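Long-range contacts in G/U mismatch-specific DNA glycosylase (Deinococcus radiodurans, PDB 2C2Q), which belongs to the uracil-DNA glycosylase superfamily of DNA-repair enzymes and is built around a central, mostly parallel beta sheet with helices packed about it: residues A44-P49 against L82-K87; E15-D20 against I38-R43; V29-A34 against V118-K123; N51-T56 against P158-L163; L62-L67 against P76-G81. The protein carries 1 engineered substitution. One frame throughout, in Å; residues are numbered along the deposited sequence.

Overall arrangement
Contact 2 closes first: the N-terminal loop at 15-20 meets the end of helix 37-42, and strand 28-32 lies within the loop so formed. That strand opens contact 3, which crosses contact 2 and closes on strand 117-120 at the heart of the sheet. Contact 1 starts after contact 2 has closed, runs from 44-49 to the end of strand 80-84, and is nested inside contact 3. Contact 4 opens at the start of helix 53-59 and closes beyond strand 153-156, crossing both contacts 1 and 3. Contact 5, the shortest loop, is nested inside contacts 1, 3 and 4 and ties the segment after helix 53-59 to strand 80-84.

Contact 1: residues A44-P49 against L82-K87; sequences AYYANP and LTDVAK
Tyr45 and Tyr46 reach from the loop between helices 37-42 and 53-59 to the C-terminal end of strand 80-84, an outermost strand of the sheet, in a buried contact of two aromatic rings with a leucine and several polar groups. Leu82 supplies the apolar part. Its CD1 methyl sits over one face of the Tyr45 ring, 3.9 Å from the centroid and 19° off the normal, a CH-pi contact displaced toward the ring's rim. Its other methyl, CD2, comes to the edge of the Tyr46 ring, 4.4 Å from CE2. With CG anti to the carbonyl carbon (chi1 -77°), Tyr45 extends past Leu82 in the opposite direction and brings its hydroxyl among polar neighbours. Asp84 lies obliquely to the same ring, OD2 3.7 Å from Tyr45 CE1. Tyr45 OH is hydrogen-bonded to Pro19 O and lies 2.8 Å from Lys87 NZ. Bends at chi2 and chi3 curl the lysine chain back so that NZ reaches Val18 O, a hydrogen bond, and Asp20 OD1, a salt bridge. Tyr46, whose ring stacks on Phe53, ends differently: its OH bonds to Thr121 OG1 and, at 2.6 Å, to water 1, which in turn lies 3.0 Å from Thr83 O. The ammonium group of Lys87 is thus buried but surrounded by oxygens and paired with Asp20, which probably favours its charged form, while the apolar partner, Leu82, covers a face of Tyr45 and merely touches the edge of Tyr46.

Contact 2: residues E15-D20 against I38-R43; sequences EYLVPD and ISARAR
Leu17 and Val18, in the N-terminal loop, lie against the last turn of helix 37-42 through three kinds of interaction. The apolar one is light: Leu17 CD1 comes 4.3 Å from Ala40 CB near the surface. Val18 makes the closer approach, and against backbone atoms. Both its methyls rest on the helix end: CG1, anti to the backbone N (chi1 -171°), lies 3.6 Å from Arg43 C, while CG2 sits beside Arg43 CA and 4.0 Å from Ser39 O. Arg43 adds its CG, 4.1 Å from Leu17 O, before its extended chain leads the guanidinium away. The polar link is made by water 2, which donates to Leu17 O at 2.7 Å and to Ala40 O at 2.8 Å and so joins the two backbones where they do not bond directly. The third kind is backbone bonding within the helix end. Ala42 N donates to Ile38 O in an ordinary helical bond; Arg43, the first residue to leave helical geometry, has a positive phi of 53°, and its N turns back to Ala40 O at 3.1 Å, a carbonyl that thus serves water and helix together. That return with positive phi marks a Schellman motif, the common C-terminal close of an alpha-helix, with the valine packed against the residue that ends it.

Contact 3: residues V29-A34 against V118-K123; sequences VLVGTA and VAFTSK
Val31 and Val118 both hold CG1 anti to the backbone N (chi1 -179° and 172°), and from neighbouring parallel strands this sets Val31 CG2 against Val118 CG1 at 3.6 Å. The two strands, 28-32 and 117-120, lie side by side in the middle of the mostly parallel alpha/beta sheet, their short segments twisted 29° from each other. Phe120 shares this face of the sheet: its side chain runs beside Val31 in the same direction, with CE1 3.9 Å from Val31 CG1. On the opposite face Leu30 CD2 touches both Ala119 CB, at 3.9 Å, and Thr121 CG2, whose side chain it meets at about a right angle. The backbones are joined by regular parallel bonding: Ala119 N donates to Val29 O, Val31 N to Ala119 O, and Thr121 N to Val31 O, each at 2.9 Å and nearly straight. CA-H...O contacts from Val118, Leu30 and Phe120 accompany these bonds. Where the strands end, Val31 O also accepts from water 3, which is bonded as well to Ser122 OG. Thr121 OG1, the partner of Tyr46, is placed between its backbone N and carbonyl carbon and lies 3.3 Å from Gly32 CA. Beyond it, Ser122 occupies the N-cap position of helix 123-130, so the same strand end also starts a helix. Water 4 joins Thr121 OG1 to Ser122 OG at 2.9 and 2.8 Å, and Thr33 CG2 rests 3.4 Å from that serine oxygen.

Contact 4: residues N51-T56 against P158-L163; sequences NKFWRT and PSTSPL
The start of helix 53-59, with its asparagine cap, docks through Asn51 and Lys52 on Thr160, in the loop that follows strand 153-156. Asn51 OD1 accepts from Phe53 N at 2.9 Å, in the carbonyl plane, the capping bond of an Asx turn. The same oxygen accepts from Thr160 OG1 at 2.7 Å, from a donor tilted 21° out of that plane, so two bonds fix the amide's rotation. The side chain gets there with CG anti to the backbone N (chi1 -170°), which leaves ND2 beside Ser161 CA at 3.5 Å. A backbone bond runs alongside: Lys52 N donates to Thr160 O at 2.9 Å, almost straight. Thr160 is therefore held at both its carbonyl and its hydroxyl. Its CB lies against the helix start, 3.4 Å from Phe53 N and near Lys52 CB, while OG1 comes to the edge of the Phe53 ring and 3.5 Å from Phe53 CB. At the start of the helix, the carbonyl of Lys52 accepts from both the backbone N and OG1 of Thr56. Segment 158-163 is braced from within by an ST turn, in which Ser159 OG accepts from Ser161 N. Lys52 NZ, hydrogen-bonded to His165 ND1, reaches water 5 only weakly; that water donates to Ser159 O at 2.8 Å and to Ser161 O at 2.7 Å.

Contact 5: residues L62-L67 against P76-G81; sequences LTPRQL and PQYGLG
The ring of Tyr78 is sandwiched between Pro64 and its own neighbour Gln77. Pro64 CD stands over one face, 3.7 Å from the centroid and 20° off the normal, a CH-pi contact that lies toward the hydroxyl end, where Pro64 CG also approaches. On the opposite face Gln77 CG sits 3.6 Å above the plane, over the ring's centre. Other groups come in obliquely: Thr63 CG2 at 4.1 Å from CD2 of Tyr78, and Leu67 CD2 at 4.4 Å from CE2 of the same ring. A chi1 of -56° puts Tyr78 CG anti to its carbonyl carbon and sends the ring across to the proline. Deeper in, Leu62 CB touches Leu80 CD2 at 4.1 Å, and both leucines also pack on Leu28 of the adjoining strand. The backbones meet through water 6, which donates to Leu62 O and to Tyr78 O, 2.7 Å from each. The loop 62-67 is stiffened from within, as Thr63 OG1 donates to Arg65 O. On the other segment, Gly79 N bonds back to Pro76 O, closing the 3-10 turn, and the positive phi of Gly79 turns the chain into strand 80-84. This is the lead-in to an outermost strand of a mixed, mostly parallel alpha/beta sheet, with a leucine contact on the buried side and a proline-aromatic contact toward the surface joining it to the loop after helix 53-59.

Contact 1: residues A44-P49 against L82-K87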
# COMPACT_ATOMS: atom_id res chain seq x y z
N ALA A 44 6.22 -5.10 11.49
CA ALA A 44 4.79 -4.87 11.18
C ALA A 44 4.71 -3.72 10.14
O ALA A 44 5.74 -3.33 9.54
CB ALA A 44 4.01 -4.54 12.49
N TYR A 45 3.50 -3.18 9.91
CA TYR A 45 3.31 -2.06 8.97
C TYR A 45 2.72 -0.91 9.73
O TYR A 45 1.89 -1.17 10.60
CB TYR A 45 2.37 -2.46 7.83
CG TYR A 45 3.01 -3.35 6.76
CD1 TYR A 45 3.41 -2.82 5.51
CD2 TYR A 45 3.23 -4.72 7.02
CE1 TYR A 45 4.00 -3.69 4.51
CE2 TYR A 45 3.81 -5.55 6.06
CZ TYR A 45 4.18 -5.02 4.81
OH TYR A 45 4.73 -5.86 3.84
N TYR A 46 3.09 0.30 9.30
CA TYR A 46 2.55 1.59 9.82
C TYR A 46 2.43 1.52 11.33
O TYR A 46 1.32 1.79 11.91
CB TYR A 46 1.19 1.87 9.14
CG TYR A 46 1.30 1.86 7.64
CD1 TYR A 46 1.85 2.96 6.93
CD2 TYR A 46 0.88 0.74 6.92
CE1 TYR A 46 1.98 2.91 5.54
CE2 TYR A 46 0.98 0.68 5.53
CZ TYR A 46 1.55 1.76 4.82
OH TYR A 46 1.69 1.75 3.46
N ALA A 47 3.54 1.12 11.98
CA ALA A 47 3.57 0.86 13.41
C ALA A 47 3.84 2.10 14.28
O ALA A 47 3.70 2.02 15.51
CB ALA A 47 4.58 -0.29 13.76
N ASN A 48 4.27 3.21 13.67
CA ASN A 48 4.45 4.47 14.41
C ASN A 48 3.07 4.84 14.92
O ASN A 48 2.11 4.92 14.16
CB ASN A 48 5.02 5.55 13.50
CG ASN A 48 5.14 6.90 14.21
OD1 ASN A 48 4.30 7.25 15.04
ND2 ASN A 48 6.18 7.64 13.88
N PRO A 49 2.96 4.99 16.23
CA PRO A 49 1.64 5.14 16.83
C PRO A 49 0.92 6.42 16.36
O PRO A 49 -0.28 6.48 16.50
CB PRO A 49 1.94 5.24 18.32
CG PRO A 49 3.30 4.68 18.49
CD PRO A 49 4.06 4.99 17.21
N LEU A 82 -0.62 -6.14 1.42
CA LEU A 82 0.35 -5.13 1.76
C LEU A 82 1.69 -5.46 1.14
O LEU A 82 2.12 -6.66 1.12
CB LEU A 82 0.61 -5.04 3.28
CG LEU A 82 -0.57 -4.56 4.16
CD1 LEU A 82 -0.21 -4.80 5.58
CD2 LEU A 82 -0.76 -3.01 3.81
N THR A 83 2.35 -4.43 0.67
CA THR A 83 3.80 -4.49 0.37
C THR A 83 4.37 -3.05 0.35
O THR A 83 3.64 -2.11 0.65
CB THR A 83 4.08 -5.25 -0.96
OG1 THR A 83 5.50 -5.36 -1.18
CG2 THR A 83 3.50 -4.50 -2.19
N ASP A 84 5.62 -2.88 -0.05
CA ASP A 84 6.26 -1.57 -0.15
C ASP A 84 7.18 -1.54 -1.36
O ASP A 84 7.67 -2.59 -1.78
CB ASP A 84 7.12 -1.30 1.08
CG ASP A 84 6.30 -1.00 2.34
OD1 ASP A 84 5.25 -0.28 2.27
OD2 ASP A 84 6.68 -1.39 3.47
N VAL A 85 7.50 -0.36 -1.83
CA VAL A 85 8.43 -0.25 -2.97
C VAL A 85 9.83 -0.68 -2.55
O VAL A 85 10.58 -1.29 -3.33
CB VAL A 85 8.40 1.18 -3.56
CG1 VAL A 85 9.30 1.28 -4.81
CG2 VAL A 85 6.94 1.62 -3.87
N ALA A 86 10.21 -0.33 -1.32
CA ALA A 86 11.49 -0.74 -0.73
C ALA A 86 11.26 -1.76 0.42
O ALA A 86 10.59 -1.43 1.42
CB ALA A 86 12.23 0.45 -0.24
N LYS A 87 11.80 -2.97 0.27
CA LYS A 87 11.51 -4.03 1.23
C LYS A 87 12.71 -4.42 2.14
O LYS A 87 12.54 -5.11 3.12
CB LYS A 87 11.07 -5.26 0.47
CG LYS A 87 9.66 -5.16 -0.11
CD LYS A 87 8.54 -4.98 0.98
CE LYS A 87 8.57 -6.09 2.01
NZ LYS A 87 7.31 -6.17 2.85
O HOH W 1 2.06 -0.76 2.75

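Contact 2: residues E15-D20 against I38-R43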
# COMPACT_ATOMS: atom_id res chain seq x y z
N GLU A 15 15.27 -11.87 3.04
CA GLU A 15 15.92 -10.58 2.96
C GLU A 15 14.97 -9.45 3.38
O GLU A 15 15.41 -8.37 3.76
CB GLU A 15 16.46 -10.32 1.59
CG GLU A 15 17.50 -11.39 1.19
CD GLU A 15 18.18 -11.12 -0.14
OE1 GLU A 15 17.92 -10.08 -0.81
OE2 GLU A 15 19.04 -11.97 -0.53
N TYR A 16 13.67 -9.68 3.27
CA TYR A 16 12.73 -8.55 3.54
C TYR A 16 12.68 -8.30 5.05
O TYR A 16 12.67 -9.24 5.85
CB TYR A 16 11.34 -8.87 3.07
CG TYR A 16 11.14 -8.92 1.57
CD1 TYR A 16 12.14 -8.51 0.65
CD2 TYR A 16 9.93 -9.42 1.05
CE1 TYR A 16 11.91 -8.60 -0.71
CE2 TYR A 16 9.71 -9.52 -0.29
CZ TYR A 16 10.68 -9.11 -1.17
OH TYR A 16 10.36 -9.23 -2.50
N LEU A 17 12.63 -7.03 5.44
CA LEU A 17 12.61 -6.63 6.85
C LEU A 17 11.29 -7.04 7.48
O LEU A 17 11.25 -7.45 8.63
CB LEU A 17 12.87 -5.12 7.02
CG LEU A 17 14.15 -4.53 6.36
CD1 LEU A 17 14.27 -3.10 6.69
CD2 LEU A 17 15.41 -5.33 6.81
N VAL A 18 10.18 -6.96 6.71
CA VAL A 18 8.86 -7.36 7.15
C VAL A 18 8.20 -8.12 5.95
O VAL A 18 8.46 -7.69 4.83
CB VAL A 18 7.97 -6.16 7.49
CG1 VAL A 18 6.70 -6.69 8.16
CG2 VAL A 18 8.75 -5.20 8.48
N PRO A 19 7.54 -9.26 6.18
CA PRO A 19 6.91 -10.02 5.08
C PRO A 19 5.91 -9.17 4.29
O PRO A 19 5.22 -8.29 4.86
CB PRO A 19 6.16 -11.15 5.79
CG PRO A 19 6.95 -11.39 7.03
CD PRO A 19 7.33 -9.96 7.48
N ASP A 20 5.87 -9.38 3.00
CA ASP A 20 4.67 -9.07 2.19
C ASP A 20 3.42 -9.79 2.67
O ASP A 20 3.50 -10.86 3.30
CB ASP A 20 4.92 -9.42 0.76
CG ASP A 20 5.80 -8.40 0.11
OD1 ASP A 20 5.98 -7.24 0.64
OD2 ASP A 20 6.39 -8.71 -0.94
N ILE A 38 10.46 2.19 13.25
CA ILE A 38 9.60 1.55 14.22
C ILE A 38 8.89 0.32 13.61
O ILE A 38 8.79 -0.73 14.25
CB ILE A 38 8.52 2.63 14.74
CG1 ILE A 38 9.23 3.68 15.64
CG2 ILE A 38 7.35 1.96 15.49
CD1 ILE A 38 8.26 4.93 15.90
N SER A 39 8.38 0.46 12.39
CA SER A 39 7.71 -0.65 11.68
C SER A 39 8.66 -1.87 11.48
O SER A 39 8.28 -2.99 11.72
CB SER A 39 7.14 -0.17 10.36
OG SER A 39 6.07 0.76 10.64
N ALA A 40 9.87 -1.57 11.06
CA ALA A 40 10.90 -2.61 10.83
C ALA A 40 11.22 -3.33 12.15
O ALA A 40 11.29 -4.54 12.21
CB ALA A 40 12.12 -2.00 10.26
N ARG A 41 11.44 -2.56 13.23
CA ARG A 41 11.70 -3.16 14.54
C ARG A 41 10.57 -3.98 15.07
O ARG A 41 10.81 -5.07 15.59
CB ARG A 41 12.11 -2.10 15.54
CG ARG A 41 13.45 -1.55 15.16
CD ARG A 41 14.10 -0.77 16.27
NE ARG A 41 13.20 0.24 16.83
CZ ARG A 41 12.98 1.44 16.30
NH1 ARG A 41 13.59 1.81 15.17
NH2 ARG A 41 12.16 2.27 16.91
N ALA A 42 9.32 -3.51 14.89
CA ALA A 42 8.13 -4.26 15.28
C ALA A 42 7.81 -5.42 14.29
O ALA A 42 6.95 -6.22 14.60
CB ALA A 42 6.93 -3.32 15.36
N ARG A 43 8.50 -5.48 13.14
CA ARG A 43 8.18 -6.45 12.10
C ARG A 43 6.67 -6.32 11.78
O ARG A 43 5.92 -7.29 11.79
CB ARG A 43 8.53 -7.91 12.52
CG ARG A 43 10.07 -8.12 12.47
CD ARG A 43 10.44 -9.55 12.80
NE ARG A 43 11.84 -9.70 13.20
CZ ARG A 43 12.37 -10.82 13.74
NH1 ARG A 43 11.64 -11.91 13.93
NH2 ARG A 43 13.66 -10.84 14.08
O HOH W 2 12.78 -6.22 10.52

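Contact 3: residues V29-A34 against V118-K123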
# COMPACT_ATOMS: atom_id res chain seq x y z
N VAL A 29 -4.35 -4.03 -2.74
CA VAL A 29 -3.05 -4.04 -2.07
C VAL A 29 -2.57 -2.60 -1.87
O VAL A 29 -2.49 -1.82 -2.84
CB VAL A 29 -2.04 -4.81 -2.94
CG1 VAL A 29 -0.58 -4.65 -2.43
CG2 VAL A 29 -2.45 -6.30 -3.10
N LEU A 30 -2.20 -2.32 -0.63
CA LEU A 30 -1.77 -0.96 -0.18
C LEU A 30 -0.24 -0.99 -0.13
O LEU A 30 0.35 -1.85 0.56
CB LEU A 30 -2.35 -0.62 1.17
CG LEU A 30 -3.87 -0.37 1.05
CD1 LEU A 30 -4.56 -0.90 2.34
CD2 LEU A 30 -4.10 1.18 0.71
N VAL A 31 0.37 -0.12 -0.91
CA VAL A 31 1.82 -0.14 -1.11
C VAL A 31 2.48 1.14 -0.54
O VAL A 31 2.15 2.27 -0.98
CB VAL A 31 2.16 -0.21 -2.60
CG1 VAL A 31 3.71 -0.26 -2.78
CG2 VAL A 31 1.46 -1.43 -3.29
N GLY A 32 3.34 0.99 0.46
CA GLY A 32 4.03 2.16 1.02
C GLY A 32 5.39 2.39 0.37
O GLY A 32 5.77 1.70 -0.56
N THR A 33 6.15 3.36 0.89
CA THR A 33 7.55 3.55 0.38
C THR A 33 8.47 2.45 0.94
O THR A 33 9.12 1.69 0.20
CB THR A 33 8.03 4.93 0.86
OG1 THR A 33 7.63 5.10 2.21
CG2 THR A 33 7.27 6.08 0.09
N ALA A 34 8.52 2.38 2.27
CA ALA A 34 9.41 1.50 3.02
C ALA A 34 8.93 1.51 4.45
O ALA A 34 8.25 2.50 4.89
CB ALA A 34 10.84 1.99 2.99
N VAL A 118 -4.32 -1.60 -6.84
CA VAL A 118 -3.06 -1.28 -6.12
C VAL A 118 -3.16 0.20 -5.71
O VAL A 118 -3.33 1.04 -6.58
CB VAL A 118 -1.82 -1.54 -7.02
CG1 VAL A 118 -0.49 -1.01 -6.32
CG2 VAL A 118 -1.72 -3.03 -7.24
N ALA A 119 -3.09 0.49 -4.41
CA ALA A 119 -3.23 1.89 -3.97
C ALA A 119 -1.92 2.27 -3.25
O ALA A 119 -1.56 1.63 -2.27
CB ALA A 119 -4.43 2.10 -3.06
N PHE A 120 -1.17 3.20 -3.84
CA PHE A 120 0.03 3.74 -3.17
C PHE A 120 -0.40 4.62 -2.01
O PHE A 120 -1.32 5.46 -2.15
CB PHE A 120 0.91 4.54 -4.15
CG PHE A 120 1.49 3.66 -5.21
CD1 PHE A 120 2.69 2.98 -4.97
CD2 PHE A 120 0.78 3.39 -6.38
CE1 PHE A 120 3.25 2.11 -5.90
CE2 PHE A 120 1.35 2.50 -7.33
CZ PHE A 120 2.57 1.89 -7.08
N THR A 121 0.18 4.38 -0.85
CA THR A 121 -0.20 5.16 0.37
C THR A 121 0.57 6.47 0.50
O THR A 121 0.54 7.10 1.55
CB THR A 121 -0.05 4.31 1.65
OG1 THR A 121 1.36 3.95 1.79
CG2 THR A 121 -0.83 2.96 1.47
N SER A 122 1.32 6.82 -0.52
CA SER A 122 1.91 8.17 -0.61
C SER A 122 2.25 8.49 -2.06
O SER A 122 2.46 7.61 -2.89
CB SER A 122 3.19 8.27 0.25
OG SER A 122 4.17 7.36 -0.27
N LYS A 123 2.28 9.77 -2.39
CA LYS A 123 2.84 10.15 -3.69
C LYS A 123 4.24 9.61 -4.00
O LYS A 123 4.47 9.15 -5.11
CB LYS A 123 2.83 11.67 -3.80
CG LYS A 123 1.43 12.20 -3.79
CD LYS A 123 1.43 13.49 -4.63
CE LYS A 123 0.07 14.14 -4.57
NZ LYS A 123 0.12 15.39 -5.40
O HOH W 3 3.51 4.57 -1.73
O HOH W 4 3.82 5.44 1.73

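Contact 4: residues N51-T56 against P158-L163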
# COMPACT_ATOMS: atom_id res chain seq x y z
N ASN A 51 1.10 7.45 13.15
CA ASN A 51 0.76 7.23 11.76
C ASN A 51 -0.73 6.91 11.71
O ASN A 51 -1.18 6.05 12.47
CB ASN A 51 1.59 6.06 11.15
CG ASN A 51 1.41 5.99 9.65
OD1 ASN A 51 0.29 5.77 9.17
ND2 ASN A 51 2.48 6.25 8.88
N LYS A 52 -1.49 7.56 10.82
CA LYS A 52 -2.98 7.46 10.80
C LYS A 52 -3.50 6.24 10.01
O LYS A 52 -4.70 6.05 9.88
CB LYS A 52 -3.63 8.71 10.14
CG LYS A 52 -3.22 10.02 10.74
CD LYS A 52 -4.09 11.19 10.13
CE LYS A 52 -3.17 12.07 9.33
NZ LYS A 52 -2.22 12.78 10.19
N PHE A 53 -2.59 5.38 9.45
CA PHE A 53 -3.05 4.35 8.55
C PHE A 53 -4.13 3.41 9.16
O PHE A 53 -5.18 3.22 8.51
CB PHE A 53 -1.83 3.49 8.17
CG PHE A 53 -2.15 2.38 7.20
CD1 PHE A 53 -2.19 2.60 5.82
CD2 PHE A 53 -2.31 1.05 7.67
CE1 PHE A 53 -2.45 1.52 4.94
CE2 PHE A 53 -2.57 0.01 6.78
CZ PHE A 53 -2.65 0.24 5.45
N TRP A 54 -3.86 2.78 10.30
CA TRP A 54 -4.78 1.78 10.91
C TRP A 54 -6.15 2.41 11.29
O TRP A 54 -7.20 1.86 10.92
CB TRP A 54 -4.16 1.03 12.05
CG TRP A 54 -2.99 0.22 11.58
CD1 TRP A 54 -1.70 0.45 11.85
CD2 TRP A 54 -3.02 -0.92 10.66
NE1 TRP A 54 -0.89 -0.48 11.22
CE2 TRP A 54 -1.66 -1.31 10.45
CE3 TRP A 54 -4.04 -1.63 9.99
CZ2 TRP A 54 -1.30 -2.42 9.68
CZ3 TRP A 54 -3.69 -2.72 9.18
CH2 TRP A 54 -2.32 -3.10 9.03
N ARG A 55 -6.09 3.60 11.86
CA ARG A 55 -7.33 4.42 12.13
C ARG A 55 -8.08 4.65 10.82
O ARG A 55 -9.31 4.46 10.76
CB ARG A 55 -6.91 5.75 12.70
CG ARG A 55 -8.00 6.77 13.05
CD ARG A 55 -7.32 7.99 13.79
NE ARG A 55 -5.97 7.55 14.23
CZ ARG A 55 -4.87 8.31 14.28
NH1 ARG A 55 -4.92 9.61 13.96
NH2 ARG A 55 -3.71 7.78 14.67
N THR A 56 -7.37 5.09 9.77
CA THR A 56 -7.99 5.42 8.52
C THR A 56 -8.68 4.22 7.88
O THR A 56 -9.82 4.30 7.47
CB THR A 56 -6.97 6.12 7.55
OG1 THR A 56 -6.46 7.32 8.17
CG2 THR A 56 -7.61 6.51 6.20
N PRO A 158 -3.19 10.19 0.00
CA PRO A 158 -2.43 11.13 0.87
C PRO A 158 -1.74 10.34 1.96
O PRO A 158 -2.37 9.50 2.61
CB PRO A 158 -3.53 12.04 1.46
CG PRO A 158 -4.67 11.99 0.43
CD PRO A 158 -4.64 10.47 0.05
N SER A 159 -0.45 10.61 2.16
CA SER A 159 0.31 9.93 3.25
C SER A 159 -0.36 10.06 4.64
O SER A 159 -0.84 11.15 5.02
CB SER A 159 1.77 10.40 3.25
OG SER A 159 2.42 9.91 4.38
N THR A 160 -0.40 8.96 5.39
CA THR A 160 -0.89 8.93 6.76
C THR A 160 0.25 9.19 7.75
O THR A 160 0.06 9.08 8.94
CB THR A 160 -1.58 7.60 7.06
OG1 THR A 160 -0.66 6.53 6.76
CG2 THR A 160 -2.82 7.39 6.14
N SER A 161 1.46 9.48 7.23
CA SER A 161 2.59 9.71 8.10
C SER A 161 2.42 11.03 8.88
O SER A 161 1.75 11.94 8.37
CB SER A 161 3.85 9.62 7.25
OG SER A 161 4.53 10.85 7.34
N PRO A 162 2.96 11.10 10.11
CA PRO A 162 2.71 12.25 11.00
C PRO A 162 3.15 13.57 10.36
O PRO A 162 2.42 14.56 10.51
CB PRO A 162 3.52 11.91 12.27
CG PRO A 162 3.72 10.46 12.23
CD PRO A 162 3.78 10.06 10.76
N LEU A 163 4.26 13.54 9.63
CA LEU A 163 4.77 14.66 8.83
C LEU A 163 3.80 15.17 7.74
O LEU A 163 4.17 16.08 6.95
CB LEU A 163 6.07 14.22 8.12
CG LEU A 163 7.47 14.26 8.76
CD1 LEU A 163 8.17 12.93 8.55
CD2 LEU A 163 8.35 15.41 8.22
O HOH W 5 -0.69 12.46 7.44

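Contact 5: residues L62-L67 against P76-G81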
# COMPACT_ATOMS: atom_id res chain seq x y z
N LEU A 62 -12.63 0.02 5.43
CA LEU A 62 -11.82 -1.05 4.77
C LEU A 62 -11.68 -2.20 5.74
O LEU A 62 -11.60 -3.39 5.33
CB LEU A 62 -10.46 -0.49 4.32
CG LEU A 62 -10.48 0.38 3.08
CD1 LEU A 62 -9.19 1.17 2.85
CD2 LEU A 62 -10.87 -0.48 1.85
N THR A 63 -11.64 -1.87 7.03
CA THR A 63 -11.71 -2.86 8.10
C THR A 63 -12.83 -2.50 9.10
O THR A 63 -13.15 -1.32 9.28
CB THR A 63 -10.34 -3.02 8.84
OG1 THR A 63 -10.01 -1.86 9.66
CG2 THR A 63 -9.19 -3.21 7.83
N PRO A 64 -13.46 -3.51 9.72
CA PRO A 64 -14.55 -3.30 10.70
C PRO A 64 -14.12 -2.91 12.11
O PRO A 64 -14.99 -2.57 12.93
CB PRO A 64 -15.24 -4.66 10.75
CG PRO A 64 -14.13 -5.67 10.47
CD PRO A 64 -13.25 -4.96 9.44
N ARG A 65 -12.83 -3.03 12.43
CA ARG A 65 -12.27 -2.65 13.73
C ARG A 65 -10.95 -1.98 13.39
O ARG A 65 -10.49 -2.15 12.27
CB ARG A 65 -11.98 -3.90 14.57
CG ARG A 65 -13.08 -4.28 15.60
CD ARG A 65 -12.88 -5.71 16.23
NE ARG A 65 -11.66 -6.35 15.70
CZ ARG A 65 -10.44 -6.25 16.24
NH1 ARG A 65 -10.26 -5.57 17.37
NH2 ARG A 65 -9.39 -6.85 15.66
N GLN A 66 -10.36 -1.23 14.32
CA GLN A 66 -9.02 -0.68 14.07
C GLN A 66 -8.02 -1.79 14.45
O GLN A 66 -7.97 -2.25 15.62
CB GLN A 66 -8.76 0.62 14.86
CG GLN A 66 -7.30 1.09 14.77
CD GLN A 66 -7.04 2.46 15.41
OE1 GLN A 66 -7.94 3.30 15.50
NE2 GLN A 66 -5.81 2.69 15.82
N LEU A 67 -7.25 -2.25 13.47
CA LEU A 67 -6.27 -3.30 13.78
C LEU A 67 -5.12 -2.66 14.52
O LEU A 67 -4.88 -1.44 14.34
CB LEU A 67 -5.70 -3.98 12.53
CG LEU A 67 -6.49 -4.59 11.37
CD1 LEU A 67 -5.86 -5.84 10.77
CD2 LEU A 67 -8.00 -4.69 11.46
N PRO A 76 -5.99 -10.03 4.59
CA PRO A 76 -6.65 -10.75 3.50
C PRO A 76 -8.07 -11.24 3.78
O PRO A 76 -8.82 -11.47 2.83
CB PRO A 76 -5.70 -11.94 3.20
CG PRO A 76 -4.37 -11.42 3.61
CD PRO A 76 -4.64 -10.61 4.86
N GLN A 77 -8.42 -11.41 5.04
CA GLN A 77 -9.77 -11.82 5.38
C GLN A 77 -10.79 -10.70 4.97
O GLN A 77 -11.99 -10.93 4.84
CB GLN A 77 -9.85 -12.21 6.86
CG GLN A 77 -9.90 -11.04 7.84
CD GLN A 77 -10.02 -11.46 9.25
OE1 GLN A 77 -10.76 -12.43 9.58
NE2 GLN A 77 -9.33 -10.73 10.13
N TYR A 78 -10.26 -9.51 4.75
CA TYR A 78 -11.05 -8.35 4.29
C TYR A 78 -10.76 -8.04 2.84
O TYR A 78 -11.19 -7.01 2.32
CB TYR A 78 -10.77 -7.14 5.22
CG TYR A 78 -11.04 -7.44 6.68
CD1 TYR A 78 -12.25 -7.98 7.06
CD2 TYR A 78 -10.09 -7.17 7.67
CE1 TYR A 78 -12.53 -8.26 8.40
CE2 TYR A 78 -10.36 -7.45 8.98
CZ TYR A 78 -11.58 -8.00 9.34
OH TYR A 78 -11.85 -8.26 10.67
N GLY A 79 -10.00 -8.92 2.18
CA GLY A 79 -9.57 -8.75 0.80
C GLY A 79 -8.45 -7.74 0.56
O GLY A 79 -8.21 -7.32 -0.57
N LEU A 80 -7.70 -7.42 1.62
CA LEU A 80 -6.61 -6.46 1.54
C LEU A 80 -5.25 -7.16 1.73
O LEU A 80 -5.15 -8.11 2.52
CB LEU A 80 -6.74 -5.39 2.62
CG LEU A 80 -7.50 -4.10 2.20
CD1 LEU A 80 -8.93 -4.50 1.65
CD2 LEU A 80 -7.56 -3.15 3.35
N GLY A 81 -4.26 -6.66 1.02
CA GLY A 81 -2.84 -7.06 1.18
C GLY A 81 -1.92 -5.86 1.32
O GLY A 81 -2.36 -4.68 1.27
O HOH W 6 -12.49 -4.76 3.18